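Local coordinates for uncharacterized protein (PDB 6R9N) that senses oxygen and Fe(II) for bacterial chemotaxis by stabilising an iron-peroxy species at a di-iron centre in a metallo-beta-lactamase-like fold, at residues 179-184 and 226-231; 216-221 and 232-237. One frame throughout, in Å; residues are numbered along the deposited sequence.

Contact 1 (179-184 and 226-231); sequences TTFVED and GAIYKD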
# COMPACT_ATOMS: atom_id res chain seq x y z
N THR A 179 15.03 13.02 18.91
CA THR A 179 14.25 13.34 20.11
C THR A 179 12.85 12.74 20.07
O THR A 179 12.38 12.31 19.01
CB THR A 179 14.12 14.86 20.30
OG1 THR A 179 13.17 15.11 21.34
CG2 THR A 179 13.63 15.52 19.02
N THR A 180 12.15 12.75 21.20
CA THR A 180 10.82 12.15 21.21
C THR A 180 9.78 13.09 20.60
O THR A 180 8.99 12.68 19.75
CB THR A 180 10.42 11.75 22.64
OG1 THR A 180 11.38 10.83 23.17
CG2 THR A 180 9.04 11.08 22.64
N PHE A 181 9.79 14.35 21.02
CA PHE A 181 8.84 15.34 20.54
C PHE A 181 9.46 16.37 19.59
O PHE A 181 10.62 16.73 19.71
CB PHE A 181 8.20 16.06 21.72
CG PHE A 181 7.51 15.12 22.67
CD1 PHE A 181 6.33 14.49 22.31
CD2 PHE A 181 8.06 14.85 23.92
CE1 PHE A 181 5.69 13.61 23.18
CE2 PHE A 181 7.43 13.99 24.81
CZ PHE A 181 6.24 13.36 24.43
N VAL A 182 8.66 16.80 18.61
CA VAL A 182 8.98 17.96 17.79
C VAL A 182 8.99 19.21 18.67
O VAL A 182 8.06 19.44 19.46
CB VAL A 182 7.94 18.08 16.66
CG1 VAL A 182 8.22 19.27 15.77
CG2 VAL A 182 7.89 16.83 15.83
N GLU A 183 10.06 20.02 18.58
CA GLU A 183 9.94 21.29 19.29
C GLU A 183 10.19 22.52 18.44
O GLU A 183 9.92 23.64 18.89
CB GLU A 183 10.77 21.34 20.58
CG GLU A 183 10.08 20.48 21.71
CD GLU A 183 8.73 21.07 22.13
OE1 GLU A 183 7.79 20.30 22.44
OE2 GLU A 183 8.56 22.31 22.08
N ASP A 184 10.61 22.37 17.19
CA ASP A 184 10.67 23.52 16.29
C ASP A 184 10.07 23.07 14.97
O ASP A 184 10.69 22.31 14.23
CB ASP A 184 12.09 24.07 16.10
CG ASP A 184 12.13 25.24 15.13
OD1 ASP A 184 11.21 26.11 15.19
OD2 ASP A 184 13.05 25.28 14.28
N GLY A 226 8.94 9.10 12.69
CA GLY A 226 9.45 10.38 13.15
C GLY A 226 8.82 10.83 14.45
O GLY A 226 7.96 10.17 15.03
N ALA A 227 9.26 12.00 14.90
CA ALA A 227 8.94 12.47 16.24
C ALA A 227 7.47 12.86 16.35
O ALA A 227 6.78 13.11 15.36
CB ALA A 227 9.84 13.64 16.63
N ILE A 228 7.02 12.94 17.60
CA ILE A 228 5.62 13.13 17.99
C ILE A 228 5.32 14.61 18.14
O ILE A 228 6.14 15.37 18.68
CB ILE A 228 5.34 12.35 19.30
CG1 ILE A 228 5.44 10.85 19.06
CG2 ILE A 228 3.97 12.75 19.90
CD1 ILE A 228 5.94 10.05 20.25
N TYR A 229 4.14 15.03 17.70
CA TYR A 229 3.68 16.41 17.88
C TYR A 229 2.88 16.51 19.18
O TYR A 229 1.96 15.72 19.41
CB TYR A 229 2.80 16.84 16.70
CG TYR A 229 3.43 16.60 15.34
CD1 TYR A 229 3.37 15.35 14.73
CD2 TYR A 229 4.08 17.62 14.68
CE1 TYR A 229 3.95 15.14 13.49
CE2 TYR A 229 4.67 17.42 13.44
CZ TYR A 229 4.60 16.17 12.85
OH TYR A 229 5.21 15.95 11.63
N LYS A 230 3.25 17.45 20.04
CA LYS A 230 2.48 17.69 21.25
C LYS A 230 2.30 19.19 21.45
O LYS A 230 3.04 20.01 20.89
CB LYS A 230 3.09 17.01 22.49
CG LYS A 230 4.31 17.68 23.08
CD LYS A 230 4.64 17.06 24.45
CE LYS A 230 6.08 17.35 24.89
NZ LYS A 230 6.39 18.80 25.08
N ASP A 231 1.24 19.54 22.18
CA ASP A 231 0.91 20.91 22.61
C ASP A 231 0.78 21.80 21.38
O ASP A 231 0.06 21.43 20.43
CB ASP A 231 1.96 21.36 23.62
CG ASP A 231 1.98 20.50 24.86
OD1 ASP A 231 0.93 19.92 25.20
OD2 ASP A 231 3.06 20.40 25.48
O HOH W 1 5.85 18.29 19.94
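With CG of K230 held between its backbone N and carbonyl carbon (chi1 76°) and CG of F181 turned anti to its own carbonyl carbon (chi1 -57°), the lysine chain crosses the phenyl ring at about a right angle. K230 CE lies over one ring face, 3.5 Å from the centroid, as a CH-pi contact. A bend at chi4 (62°) then lifts NZ into an off-centre cation-pi position and toward E183 OE1, which it meets at 3.3 Å in a salt bridge whose hydrogen bond is weak. T180 CG2 packs over the opposite face of the ring, and I228 O sits at its edge, in plane. The backbones meet in a single beta bridge, F181 with I228: I228 N donates to T180 O (2.9 Å) almost straight, and V182 N donates to I228 O (2.9 Å). The loop ahead of helix 185-199 is thereby pinned beside strand 229-230, an outermost strand of the six-stranded mixed sheet in this metallo-beta-lactamase-like fold. Past the bridge a water takes over, accepting from K230 N at 2.7 Å and lying close to V182 O. V182 CG2 touches A227 CB (3.8 Å) and rests on one face of the Y229 ring, offset toward the rim. Beyond that ring, Y229 OH is hydrogen-bonded to G169 O.

Contact 2 (216-221 and 232-237); sequences LNPLMI and EQVNNF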
# COMPACT_ATOMS: atom_id res chain seq x y z
N LEU A 216 -12.01 16.09 17.24
CA LEU A 216 -11.30 15.47 18.34
C LEU A 216 -10.37 16.52 18.90
O LEU A 216 -9.86 17.37 18.18
CB LEU A 216 -10.51 14.24 17.88
CG LEU A 216 -11.00 13.26 16.82
CD1 LEU A 216 -9.79 12.59 16.20
CD2 LEU A 216 -11.92 12.21 17.41
N ASN A 217 -10.14 16.51 20.17
CA ASN A 217 -9.21 17.57 20.52
C ASN A 217 -7.92 16.91 20.99
O ASN A 217 -7.67 16.86 22.20
CB ASN A 217 -9.76 18.51 21.59
CG ASN A 217 -11.05 19.16 21.16
OD1 ASN A 217 -12.15 18.61 21.37
ND2 ASN A 217 -10.94 20.32 20.52
N PRO A 218 -7.11 16.38 20.08
CA PRO A 218 -5.94 15.61 20.51
C PRO A 218 -4.90 16.51 21.15
O PRO A 218 -4.67 17.63 20.71
CB PRO A 218 -5.42 15.00 19.21
CG PRO A 218 -5.83 15.95 18.16
CD PRO A 218 -7.10 16.60 18.62
N LEU A 219 -4.28 15.98 22.20
CA LEU A 219 -3.12 16.62 22.80
C LEU A 219 -1.81 16.21 22.14
O LEU A 219 -0.83 16.95 22.23
CB LEU A 219 -3.07 16.29 24.29
CG LEU A 219 -4.28 16.86 25.05
CD1 LEU A 219 -4.37 16.32 26.46
CD2 LEU A 219 -4.22 18.38 25.05
N MET A 220 -1.78 15.06 21.46
CA MET A 220 -0.60 14.62 20.73
C MET A 220 -1.02 14.00 19.41
O MET A 220 -2.09 13.39 19.30
CB MET A 220 0.21 13.54 21.47
CG MET A 220 0.96 13.98 22.70
SD MET A 220 1.98 12.62 23.32
CE MET A 220 2.35 13.29 24.94
N ILE A 221 -0.14 14.12 18.42
CA ILE A 221 -0.25 13.37 17.17
C ILE A 221 1.03 12.55 17.03
O ILE A 221 2.12 13.10 16.88
CB ILE A 221 -0.46 14.31 15.97
CG1 ILE A 221 -1.83 14.99 16.08
CG2 ILE A 221 -0.33 13.53 14.65
CD1 ILE A 221 -2.15 16.00 14.98
N GLU A 232 1.45 22.95 21.33
CA GLU A 232 1.33 23.87 20.21
C GLU A 232 1.74 23.24 18.89
O GLU A 232 1.36 23.75 17.83
CB GLU A 232 2.16 25.12 20.48
CG GLU A 232 3.66 24.89 20.36
CD GLU A 232 4.28 24.24 21.61
OE1 GLU A 232 3.75 24.48 22.73
OE2 GLU A 232 5.29 23.51 21.48
N GLN A 233 2.53 22.18 18.91
CA GLN A 233 2.94 21.58 17.65
C GLN A 233 1.81 20.81 16.97
O GLN A 233 1.84 20.65 15.75
CB GLN A 233 4.18 20.69 17.86
CG GLN A 233 5.45 21.42 18.32
CD GLN A 233 5.89 22.55 17.39
OE1 GLN A 233 5.34 22.75 16.32
NE2 GLN A 233 6.88 23.31 17.82
N VAL A 234 0.82 20.33 17.74
CA VAL A 234 -0.40 19.78 17.14
C VAL A 234 -1.08 20.83 16.28
O VAL A 234 -1.39 20.60 15.11
CB VAL A 234 -1.36 19.26 18.21
CG1 VAL A 234 -2.70 18.89 17.56
CG2 VAL A 234 -0.76 18.07 18.99
N ASN A 235 -1.34 22.01 16.87
CA ASN A 235 -1.90 23.12 16.11
C ASN A 235 -1.03 23.48 14.92
O ASN A 235 -1.53 23.74 13.82
CB ASN A 235 -2.08 24.34 17.01
CG ASN A 235 -3.37 24.29 17.79
OD1 ASN A 235 -4.33 23.63 17.38
ND2 ASN A 235 -3.41 24.98 18.93
N ASN A 236 0.28 23.55 15.14
CA ASN A 236 1.18 23.92 14.06
C ASN A 236 1.05 22.94 12.90
O ASN A 236 0.88 23.35 11.75
CB ASN A 236 2.62 23.97 14.56
CG ASN A 236 2.94 25.25 15.31
OD1 ASN A 236 2.20 26.23 15.24
ND2 ASN A 236 4.07 25.25 16.00
N PHE A 237 1.09 21.65 13.20
CA PHE A 237 1.00 20.65 12.14
C PHE A 237 -0.35 20.74 11.42
O PHE A 237 -0.41 20.78 10.19
CB PHE A 237 1.22 19.25 12.70
CG PHE A 237 1.00 18.18 11.67
CD1 PHE A 237 1.95 17.95 10.69
CD2 PHE A 237 -0.19 17.49 11.62
CE1 PHE A 237 1.74 17.00 9.73
CE2 PHE A 237 -0.41 16.55 10.65
CZ PHE A 237 0.56 16.30 9.70
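A beta-strand and a helix that follows it after one intervening strand meet here: strand 220-222, strand 229-230 and helix 232-242 succeed one another in the chain, and the start of the helix packs against the entry to the first strand. V234 carries most of the contact, its CB directed at the other segment and its CA 6.3 Å from that of M220, the nearest CA pair. Its two methyls divide the work. CG1, anti to the backbone N (chi1 171°), meets I221 CD1 at 3.9 Å and also approaches the ring of P218, whose CG is 4.3 Å away. CG2 instead points at the backbone, coming within 3.4 Å of L219 O and 3.9 Å of M220 CA. One valine thus touches both the residues leading into the strand and the strand itself. I221 has an extended outer chain (chi2 177°), which carries CD1 past V234 to F237, where it lies 4.2 Å from CD2; the two side chains cross at about a right angle. No hydrogen bond links the segments, so apolar and van der Waals contacts account for the join. Within the helix, F237 N donates a hydrogen bond to Q233 O, and N236 ND2 donates to Q233 OE1 (2.8 Å, N-H...O angle 165°) from above the carbonyl plane, with OE1 close to the plane of the N236 amide. Around this contact, F237 also packs on F185 and I192 of helix 185-199 and against the Y229 ring, P218 touches Y156 of strand 153-157, and the M220 backbone is hydrogen-bonded to that of L163 in strand 162-164.

From the N terminus, 179-184 comes first, just ahead of helix 185-199; then 216-221 leads into strand 220-222, segment 226-231 includes strand 229-230, and segment 232-237 lies in the first turns of helix 232-242. Contact 1 closes a loop of 41 intervening residues, mostly helical, whereas contact 2 closes one of 10. The segments alternate along the chain, so the two closures cross rather than nest. Their centres lie 10 Å apart, and they meet at a probable Y229 O to I221 N hydrogen bond (2.8 Å) between neighbouring strands. Together they tie the loop before helix 185-199, the edge of the six-stranded sheet and helix 232-242 into one unit.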